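Side-chain contacts in aminomethyltransferase (Bartonella henselae, PDB 3GIR), which belongs to the aminomethyltransferase (glycine cleavage T-protein) family, joining a folate-binding-type domain to a C-terminal barrel domain: residues L33-L36 / P37-L41; I87-G91 / P92-E96; L175-G179 / P180-A184; P315-R318 / Q319-A323. All coordinates share one frame; numbering follows the deposited sequence.

Contact 1 (L33-L36 / P37-L41)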
loop_
_atom_site.group_PDB
_atom_site.type_symbol
_atom_site.label_atom_id
_atom_site.label_comp_id
_atom_site.label_asym_id
_atom_site.label_seq_id
_atom_site.Cartn_x
_atom_site.Cartn_y
_atom_site.Cartn_z
ATOM N N LEU A 33 -7.465 15.221 -15.217
ATOM C CA LEU A 33 -6.684 14.114 -14.603
ATOM C C LEU A 33 -5.187 14.413 -14.783
ATOM O O LEU A 33 -4.761 14.880 -15.804
ATOM C CB LEU A 33 -7.008 12.733 -15.192
ATOM C CG LEU A 33 -8.395 12.176 -14.875
ATOM C CD1 LEU A 33 -8.582 10.873 -15.617
ATOM C CD2 LEU A 33 -8.606 11.929 -13.362
ATOM N N LYS A 34 -4.395 14.083 -13.771
ATOM C CA LYS A 34 -2.949 14.218 -13.874
ATOM C C LYS A 34 -2.379 13.184 -14.803
ATOM O O LYS A 34 -2.890 12.061 -14.919
ATOM C CB LYS A 34 -2.325 14.083 -12.498
ATOM C CG LYS A 34 -2.710 15.272 -11.506
ATOM C CD LYS A 34 -2.332 14.854 -10.066
ATOM C CE LYS A 34 -2.700 15.860 -9.020
ATOM N NZ LYS A 34 -2.603 15.209 -7.676
ATOM N N THR A 35 -1.286 13.545 -15.459
ATOM C CA THR A 35 -0.661 12.698 -16.466
ATOM C C THR A 35 0.663 12.084 -15.912
ATOM O O THR A 35 1.546 12.803 -15.469
ATOM C CB THR A 35 -0.383 13.501 -17.707
ATOM O OG1 THR A 35 -1.658 13.936 -18.231
ATOM C CG2 THR A 35 0.319 12.712 -18.765
ATOM N N LEU A 36 0.825 10.792 -16.079
ATOM C CA LEU A 36 2.085 10.107 -15.738
ATOM C C LEU A 36 3.194 10.580 -16.618
ATOM O O LEU A 36 3.045 10.706 -17.848
ATOM C CB LEU A 36 1.938 8.611 -15.960
ATOM C CG LEU A 36 1.029 7.899 -14.972
ATOM C CD1 LEU A 36 0.691 6.476 -15.493
ATOM C CD2 LEU A 36 1.604 7.864 -13.521
ATOM N N PRO A 37 4.342 10.845 -16.004
ATOM C CA PRO A 37 5.520 11.110 -16.878
ATOM C C PRO A 37 5.776 10.140 -17.997
ATOM O O PRO A 37 6.142 10.548 -19.112
ATOM C CB PRO A 37 6.667 11.080 -15.846
ATOM C CG PRO A 37 6.070 11.540 -14.575
ATOM C CD PRO A 37 4.681 10.912 -14.581
ATOM N N LEU A 38 5.577 8.836 -17.772
ATOM C CA LEU A 38 5.766 7.798 -18.776
ATOM C C LEU A 38 4.481 7.415 -19.564
ATOM O O LEU A 38 4.417 6.352 -20.154
ATOM C CB LEU A 38 6.335 6.574 -18.105
ATOM C CG LEU A 38 7.675 6.779 -17.398
ATOM C CD1 LEU A 38 8.123 5.440 -16.789
ATOM C CD2 LEU A 38 8.760 7.367 -18.371
ATOM N N TYR A 39 3.499 8.336 -19.587
ATOM C CA TYR A 39 2.234 8.093 -20.289
ATOM C C TYR A 39 2.446 7.539 -21.681
ATOM O O TYR A 39 1.803 6.562 -22.074
ATOM C CB TYR A 39 1.396 9.365 -20.378
ATOM C CG TYR A 39 0.185 9.211 -21.276
ATOM C CD1 TYR A 39 -0.952 8.599 -20.805
ATOM C CD2 TYR A 39 0.229 9.607 -22.608
ATOM C CE1 TYR A 39 -2.105 8.445 -21.594
ATOM C CE2 TYR A 39 -0.919 9.422 -23.449
ATOM C CZ TYR A 39 -2.068 8.842 -22.898
ATOM O OH TYR A 39 -3.180 8.640 -23.649
ATOM N N GLU A 40 3.401 8.129 -22.443
ATOM C CA GLU A 40 3.597 7.629 -23.809
ATOM C C GLU A 40 4.023 6.152 -23.921
ATOM O O GLU A 40 3.640 5.439 -24.875
ATOM C CB GLU A 40 4.630 8.509 -24.550
ATOM C CG GLU A 40 4.093 9.851 -24.917
ATOM C CD GLU A 40 5.190 10.741 -25.589
ATOM O OE1 GLU A 40 6.192 10.174 -26.134
ATOM O OE2 GLU A 40 5.061 11.991 -25.554
ATOM N N LEU A 41 4.820 5.640 -22.959
ATOM C CA LEU A 41 5.144 4.244 -22.909
ATOM C C LEU A 41 3.895 3.386 -22.726
ATOM O O LEU A 41 3.799 2.287 -23.315
ATOM C CB LEU A 41 6.172 3.878 -21.802
ATOM C CG LEU A 41 7.590 4.393 -21.893
ATOM C CD1 LEU A 41 8.497 3.788 -20.783
ATOM C CD2 LEU A 41 8.125 4.073 -23.326
#
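Thr35 and Tyr39 meet across a type I beta turn, Leu36 to Tyr39, that carries the chain from the short strand 34-35 into helix 39-44 in the folate-binding-type part of the protein. The tyrosine side chain can be followed outward from the backbone. Tyr39 CB rests 3.3 Å from Leu36 O. On its other contact Tyr39 CB meets Thr35 CG2 at 3.9 Å, the methyl approaching obliquely. With CG swung anti to the backbone N (chi1 171°), the ring then leaves the turn and runs on to the ring of Phe49, the two planes inclined at about 30°. Thr35 offers its methyl to the tyrosine because CG2, not OG1, stands anti to its own backbone N. Leu36 is buried: its CB packs 3.8 Å from Pro37 CD, while the rest of the side chain turns away to Met57 and Pro58 of strand 55-60 and to Asp80. Leu38, at the N-cap position, also reaches Asp80, as well as Val173 of strand 173-178. The turn is closed by one backbone hydrogen bond, Tyr39 N to Leu36 O, 3.0 Å long with an angle of 153° at the hydrogen.

Contact 2 (I87-G91 / P92-E96)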
loop_
_atom_site.group_PDB
_atom_site.type_symbol
_atom_site.label_atom_id
_atom_site.label_comp_id
_atom_site.label_asym_id
_atom_site.label_seq_id
_atom_site.Cartn_x
_atom_site.Cartn_y
_atom_site.Cartn_z
ATOM N N ILE A 87 8.296 12.049 -0.207
ATOM C CA ILE A 87 8.545 13.224 0.564
ATOM C C ILE A 87 9.819 12.983 1.396
ATOM O O ILE A 87 9.891 12.057 2.216
ATOM C CB ILE A 87 7.363 13.447 1.483
ATOM C CG1 ILE A 87 6.081 13.774 0.701
ATOM C CG2 ILE A 87 7.620 14.658 2.446
ATOM C CD1 ILE A 87 4.736 13.743 1.514
ATOM N N ALA A 88 10.825 13.843 1.175
ATOM C CA ALA A 88 12.072 13.797 1.978
ATOM C C ALA A 88 11.898 14.611 3.250
ATOM O O ALA A 88 11.212 15.679 3.272
ATOM C CB ALA A 88 13.246 14.319 1.202
ATOM N N VAL A 89 12.477 14.100 4.312
ATOM C CA VAL A 89 12.433 14.797 5.610
ATOM C C VAL A 89 13.916 14.871 6.047
ATOM O O VAL A 89 14.549 13.853 6.223
ATOM C CB VAL A 89 11.584 13.990 6.551
ATOM C CG1 VAL A 89 11.685 14.547 7.997
ATOM C CG2 VAL A 89 10.097 13.929 6.017
ATOM N N GLU A 90 14.445 16.093 6.198
ATOM C CA GLU A 90 15.867 16.331 6.331
ATOM C C GLU A 90 16.099 17.468 7.330
ATOM O O GLU A 90 15.468 18.484 7.172
ATOM C CB GLU A 90 16.399 16.751 4.942
ATOM C CG GLU A 90 17.855 17.086 4.914
ATOM C CD GLU A 90 18.405 17.372 3.525
ATOM O OE1 GLU A 90 17.605 17.523 2.539
ATOM O OE2 GLU A 90 19.653 17.478 3.440
ATOM N N GLY A 91 17.031 17.312 8.248
ATOM C CA GLY A 91 17.489 18.431 9.070
ATOM C C GLY A 91 17.883 17.895 10.420
ATOM O O GLY A 91 17.703 16.719 10.761
ATOM N N PRO A 92 18.439 18.780 11.255
ATOM C CA PRO A 92 19.051 18.268 12.469
ATOM C C PRO A 92 18.090 17.694 13.477
ATOM O O PRO A 92 18.484 16.921 14.306
ATOM C CB PRO A 92 19.789 19.483 13.054
ATOM C CG PRO A 92 19.258 20.634 12.352
ATOM C CD PRO A 92 18.735 20.192 10.998
ATOM N N LYS A 93 16.836 18.097 13.408
ATOM C CA LYS A 93 15.817 17.553 14.287
ATOM C C LYS A 93 14.790 16.694 13.548
ATOM O O LYS A 93 13.655 16.551 14.008
ATOM C CB LYS A 93 15.159 18.684 15.063
ATOM C CG LYS A 93 16.238 19.480 15.885
ATOM C CD LYS A 93 16.864 18.592 16.976
ATOM C CE LYS A 93 17.907 19.381 17.856
ATOM N NZ LYS A 93 18.556 18.412 18.839
ATOM N N ALA A 94 15.201 16.115 12.420
ATOM C CA ALA A 94 14.302 15.177 11.693
ATOM C C ALA A 94 13.796 14.044 12.540
ATOM O O ALA A 94 12.603 13.666 12.465
ATOM C CB ALA A 94 15.016 14.649 10.417
ATOM N N VAL A 95 14.675 13.435 13.333
ATOM C CA VAL A 95 14.266 12.349 14.246
ATOM C C VAL A 95 13.145 12.730 15.212
ATOM O O VAL A 95 12.164 11.990 15.394
ATOM C CB VAL A 95 15.487 11.785 15.046
ATOM C CG1 VAL A 95 15.075 10.837 16.218
ATOM C CG2 VAL A 95 16.467 11.093 14.070
ATOM N N GLU A 96 13.284 13.867 15.892
ATOM C CA GLU A 96 12.299 14.318 16.804
ATOM C C GLU A 96 10.975 14.721 16.097
ATOM O O GLU A 96 9.894 14.428 16.546
ATOM C CB GLU A 96 12.885 15.530 17.552
ATOM C CG GLU A 96 14.060 15.146 18.408
ATOM C CD GLU A 96 15.454 15.048 17.744
ATOM O OE1 GLU A 96 15.653 15.281 16.509
ATOM O OE2 GLU A 96 16.402 14.673 18.510
#
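Val89 and Ala94 face each other where strand 85-90 gives way to helix 94-101, joined by a type I turn from Gly91 to Ala94. The packed side of this junction is made by small groups. Ala94 CB points back at the strand end, 3.4 Å from Gly91 O and 4.1 Å from Val89 CG1. A chi1 of 171° turns that branch of the valine away from its own N and directs it at the alanine methyl. Further apolar cover comes from Cys165 and from Phe97 and Leu98 of the same helix around Val89, and from Phe140 of strand 139-144 against Ala94. The turn itself is held by the hydrogen bond from Ala94 N to Gly91 O, 3.1 Å long and fairly straight at 162°.

The other side is looser. Pro92 is exposed and touches the strand end through the direct linkage to Gly91; its ring also touches Glu164. Lys93, at the N-cap position, and Glu90 both start away from the other side of the turn and are exposed, with Arg139 beside Glu90.

Gly91 has a positive phi of 148°, and a CB there would be jammed against the carbonyl O of Glu90 and would clash with Pro92 N. The chemistry thus divides the junction: a glycine, at backbone angles that would jam a CB, leads into the turn, whose corners are Pro92 and Lys93; one backbone bond closes it; and the buried Val89 and Ala94 meet by hydrocarbon alone, while the charged Glu90 and Lys93 are exposed.

Contact 3 (L175-G179 / P180-A184)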
loop_
_atom_site.group_PDB
_atom_site.type_symbol
_atom_site.label_atom_id
_atom_site.label_comp_id
_atom_site.label_asym_id
_atom_site.label_seq_id
_atom_site.Cartn_x
_atom_site.Cartn_y
_atom_site.Cartn_z
ATOM N N LEU A 175 8.736 3.156 -9.962
ATOM C CA LEU A 175 8.436 1.882 -10.637
ATOM C C LEU A 175 8.502 0.795 -9.599
ATOM O O LEU A 175 9.403 0.793 -8.812
ATOM C CB LEU A 175 9.422 1.558 -11.757
ATOM C CG LEU A 175 9.573 2.620 -12.830
ATOM C CD1 LEU A 175 10.738 2.291 -13.785
ATOM C CD2 LEU A 175 8.302 2.691 -13.594
ATOM N N ALA A 176 7.590 -0.158 -9.615
ATOM C CA ALA A 176 7.717 -1.367 -8.833
ATOM C C ALA A 176 8.029 -2.523 -9.770
ATOM O O ALA A 176 7.457 -2.656 -10.803
ATOM C CB ALA A 176 6.380 -1.646 -8.107
ATOM N N LEU A 177 8.968 -3.380 -9.338
ATOM C CA LEU A 177 9.388 -4.573 -10.124
ATOM C C LEU A 177 9.186 -5.712 -9.146
ATOM O O LEU A 177 9.909 -5.847 -8.161
ATOM C CB LEU A 177 10.839 -4.510 -10.535
ATOM C CG LEU A 177 11.335 -5.711 -11.322
ATOM C CD1 LEU A 177 10.722 -5.719 -12.742
ATOM C CD2 LEU A 177 12.874 -5.594 -11.414
ATOM N N GLN A 178 8.213 -6.584 -9.402
ATOM C CA GLN A 178 7.684 -7.531 -8.407
ATOM C C GLN A 178 7.549 -8.925 -8.983
ATOM O O GLN A 178 7.174 -9.108 -10.118
ATOM C CB GLN A 178 6.303 -7.111 -7.923
ATOM C CG GLN A 178 6.257 -5.726 -7.373
ATOM C CD GLN A 178 6.787 -5.652 -5.938
ATOM O OE1 GLN A 178 6.268 -6.349 -5.025
ATOM N NE2 GLN A 178 7.718 -4.695 -5.701
ATOM N N GLY A 179 7.850 -9.944 -8.159
ATOM C CA GLY A 179 7.716 -11.325 -8.545
ATOM C C GLY A 179 8.977 -12.162 -8.237
ATOM O O GLY A 179 10.039 -11.624 -7.891
ATOM N N PRO A 180 8.861 -13.467 -8.465
ATOM C CA PRO A 180 9.986 -14.339 -8.168
ATOM C C PRO A 180 11.182 -14.167 -9.018
ATOM O O PRO A 180 12.276 -14.574 -8.560
ATOM C CB PRO A 180 9.381 -15.740 -8.321
ATOM C CG PRO A 180 8.235 -15.522 -9.289
ATOM C CD PRO A 180 7.668 -14.224 -8.823
ATOM N N GLN A 181 11.043 -13.538 -10.178
ATOM C CA GLN A 181 12.180 -13.245 -11.020
ATOM C C GLN A 181 12.676 -11.811 -10.936
ATOM O O GLN A 181 13.592 -11.393 -11.628
ATOM C CB GLN A 181 11.954 -13.713 -12.417
ATOM C CG GLN A 181 11.673 -15.202 -12.561
ATOM C CD GLN A 181 11.370 -15.614 -13.986
ATOM O OE1 GLN A 181 10.636 -14.977 -14.737
ATOM N NE2 GLN A 181 11.974 -16.750 -14.389
ATOM N N ALA A 182 12.029 -11.012 -10.092
ATOM C CA ALA A 182 12.372 -9.603 -10.032
ATOM C C ALA A 182 13.843 -9.350 -9.677
ATOM O O ALA A 182 14.476 -8.485 -10.272
ATOM C CB ALA A 182 11.440 -8.843 -9.029
ATOM N N ALA A 183 14.358 -10.057 -8.668
ATOM C CA ALA A 183 15.744 -9.923 -8.216
ATOM C C ALA A 183 16.728 -10.282 -9.305
ATOM O O ALA A 183 17.705 -9.570 -9.494
ATOM C CB ALA A 183 15.987 -10.753 -6.928
ATOM N N ALA A 184 16.422 -11.313 -10.064
ATOM C CA ALA A 184 17.284 -11.716 -11.157
ATOM C C ALA A 184 17.270 -10.688 -12.289
ATOM O O ALA A 184 18.315 -10.295 -12.815
ATOM C CB ALA A 184 16.919 -13.133 -11.634
HETATM O O HOH W 1 12.657 -11.829 -7.018
#
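Leu177 and Ala182 supply the apolar part of this strand-to-helix junction, a type I turn from Gly179 to Ala182. Chi1 of 179° swings the leucine's CG away from its own N, and Leu177 CG comes to lie 3.9 Å from Ala182 CB. Leu177 CD2 lies 3.5 Å from Ala182 O. Ala182 CB is also 3.3 Å from Gly179 O and 3.5 Å from Leu177 O.

The polar part centres on Gly179 O. It accepts a hydrogen bond from Ala182 N, 3.0 Å long with an angle of 161°, and probably another from a water, 2.8 Å from Gly179 O. The same water accepts from Ala183 N at 3.0 Å, bridging the turn to the first residues of the helix. Gly179 adopts a phi of 131°, and a CB there would run into the preceding carbonyl O.

Two glutamines anchor the junction to its surroundings. Gln178 binds Thr216 OG1 through OE1 and the backbone oxygens of Ser213 and Phe221 through NE2, whereas Gln181 OE1 bonds His75 ND1. The junction thus ends strand 173-178 inside its mixed sheet, between strands 76-80 and 220-225, and launches helix 182-188, with a bound sodium ion about 9 Å from the Leu177 side chain.

Contact 4 (P315-R318 / Q319-A323)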
loop_
_atom_site.group_PDB
_atom_site.type_symbol
_atom_site.label_atom_id
_atom_site.label_comp_id
_atom_site.label_asym_id
_atom_site.label_seq_id
_atom_site.Cartn_x
_atom_site.Cartn_y
_atom_site.Cartn_z
ATOM N N PRO A 315 -16.468 -14.719 -0.608
ATOM C CA PRO A 315 -17.794 -14.915 -1.193
ATOM C C PRO A 315 -18.027 -16.379 -1.550
ATOM O O PRO A 315 -17.104 -17.030 -2.025
ATOM C CB PRO A 315 -17.714 -14.041 -2.462
ATOM C CG PRO A 315 -16.763 -13.080 -2.196
ATOM C CD PRO A 315 -15.653 -13.792 -1.431
ATOM N N GLN A 316 -19.216 -16.877 -1.255
ATOM C CA GLN A 316 -19.596 -18.291 -1.575
ATOM C C GLN A 316 -20.305 -18.258 -2.895
ATOM O O GLN A 316 -21.525 -18.421 -3.000
ATOM C CB GLN A 316 -20.496 -18.830 -0.494
ATOM C CG GLN A 316 -19.783 -18.901 0.831
ATOM C CD GLN A 316 -20.639 -19.525 1.967
ATOM O OE1 GLN A 316 -21.743 -20.112 1.765
ATOM N NE2 GLN A 316 -20.122 -19.371 3.166
ATOM N N THR A 317 -19.537 -17.939 -3.899
ATOM C CA THR A 317 -20.077 -17.760 -5.246
ATOM C C THR A 317 -18.829 -17.636 -6.099
ATOM O O THR A 317 -17.736 -17.389 -5.567
ATOM C CB THR A 317 -21.028 -16.560 -5.399
ATOM O OG1 THR A 317 -21.190 -16.333 -6.806
ATOM C CG2 THR A 317 -20.469 -15.208 -4.784
ATOM N N ARG A 318 -18.969 -17.873 -7.408
ATOM C CA ARG A 318 -17.833 -17.741 -8.314
ATOM C C ARG A 318 -17.715 -16.316 -8.815
ATOM O O ARG A 318 -16.645 -15.914 -9.328
ATOM C CB ARG A 318 -17.958 -18.731 -9.488
ATOM C CG ARG A 318 -17.568 -20.188 -9.146
ATOM C CD ARG A 318 -18.397 -21.184 -10.024
ATOM N NE ARG A 318 -18.190 -22.583 -9.640
ATOM C CZ ARG A 318 -18.686 -23.161 -8.541
ATOM N NH1 ARG A 318 -19.451 -22.474 -7.689
ATOM N NH2 ARG A 318 -18.411 -24.441 -8.292
ATOM N N GLN A 319 -18.806 -15.550 -8.665
ATOM C CA GLN A 319 -18.824 -14.153 -9.103
ATOM C C GLN A 319 -18.368 -13.167 -8.004
ATOM O O GLN A 319 -18.856 -13.226 -6.889
ATOM C CB GLN A 319 -20.214 -13.813 -9.631
ATOM C CG GLN A 319 -20.569 -14.718 -10.842
ATOM C CD GLN A 319 -19.484 -14.725 -11.968
ATOM O OE1 GLN A 319 -19.011 -13.663 -12.406
ATOM N NE2 GLN A 319 -19.094 -15.933 -12.425
ATOM N N PRO A 320 -17.392 -12.293 -8.319
ATOM C CA PRO A 320 -16.955 -11.373 -7.246
ATOM C C PRO A 320 -18.071 -10.491 -6.661
ATOM O O PRO A 320 -18.993 -10.085 -7.362
ATOM C CB PRO A 320 -15.904 -10.491 -7.941
ATOM C CG PRO A 320 -15.372 -11.344 -9.055
ATOM C CD PRO A 320 -16.455 -12.272 -9.471
ATOM N N ILE A 321 -17.898 -10.150 -5.394
ATOM C CA ILE A 321 -18.646 -9.155 -4.720
ATOM C C ILE A 321 -17.689 -7.992 -4.606
ATOM O O ILE A 321 -16.577 -8.155 -4.135
ATOM C CB ILE A 321 -19.075 -9.680 -3.287
ATOM C CG1 ILE A 321 -19.991 -10.911 -3.465
ATOM C CG2 ILE A 321 -19.731 -8.626 -2.502
ATOM C CD1 ILE A 321 -20.406 -11.566 -2.185
ATOM N N ARG A 322 -18.162 -6.812 -5.005
ATOM C CA ARG A 322 -17.365 -5.601 -5.102
ATOM C C ARG A 322 -17.454 -4.646 -3.932
ATOM O O ARG A 322 -18.383 -4.658 -3.133
ATOM C CB ARG A 322 -17.817 -4.825 -6.379
ATOM C CG ARG A 322 -17.854 -5.694 -7.663
ATOM C CD ARG A 322 -16.507 -6.264 -7.979
ATOM N NE ARG A 322 -15.556 -5.204 -8.301
ATOM C CZ ARG A 322 -15.353 -4.675 -9.506
ATOM N NH1 ARG A 322 -16.031 -5.125 -10.558
ATOM N NH2 ARG A 322 -14.440 -3.694 -9.653
ATOM N N ALA A 323 -16.472 -3.747 -3.862
ATOM C CA ALA A 323 -16.476 -2.666 -2.911
ATOM C C ALA A 323 -17.831 -1.968 -2.888
ATOM O O ALA A 323 -18.411 -1.659 -3.961
ATOM C CB ALA A 323 -15.364 -1.703 -3.331
#
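Pro315 and Ile321 touch across a loop that leaves strand 309-315 of the C-terminal barrel domain and leads toward strand 326-328. Ile321 CD1 lies 3.7 Å from Pro315 CB and 3.9 Å from Pro315 CG, and the two side chains run antiparallel past one another. The isoleucine presents its longer branch because CG1 stands anti to its own carbonyl carbon, with CD1 extended beyond it (chi2 176°). Thr317 adds a looser touch, CG2 to Ile321 CD1, at 4.5 Å.

The polar element of the first shell is an ST turn, in which Gln319 N donates to Thr317 OG1 across 3.1 Å, at 160°. Chi1 of the threonine is 166°, bringing OG1 to the side of the carbonyl carbon and hence toward the next peptides; this leaves CG2 in the crowded position between N and C, 3.3 Å from Gln319 O. Beyond the bond, Pro320 CD lies 3.6 Å from Arg318 O, while the Arg318 side chain extends away at the surface.

The second shell is the sheet itself. Ile321 is backed by Ile376 and Leu378 of strand 374-381 and by Val338 of strand 334-344, and Pro320 leans on Phe343. Gln316 is joined to Ala377 by backbone hydrogen bonding.

The chemistry implies a loop fastened in two ways, by a hydrocarbon contact on its barrel side and, nearer the surface, by a threonine hydroxyl that accepts the Gln319 N-H.

Along the chain the four contacts follow in series, and none nests within or crosses another. Contact 1 closes the turn from strand 34-35 into helix 39-44, and contact 2 the turn from strand 85-90, of the five-stranded antiparallel sheet, into helix 94-101. Contact 3 does the same between strand 173-178 of the mixed six-stranded sheet and helix 182-188. Contacts 1 and 3 touch where Leu38 CD1 packs 4.2 Å from Leu175 CD2, tying the N-terminal turn to that sheet. Contact 4 closes a loop within the C-terminal barrel, its centre about 45 Å from that of contact 2 on the opposite side of the chain's centre.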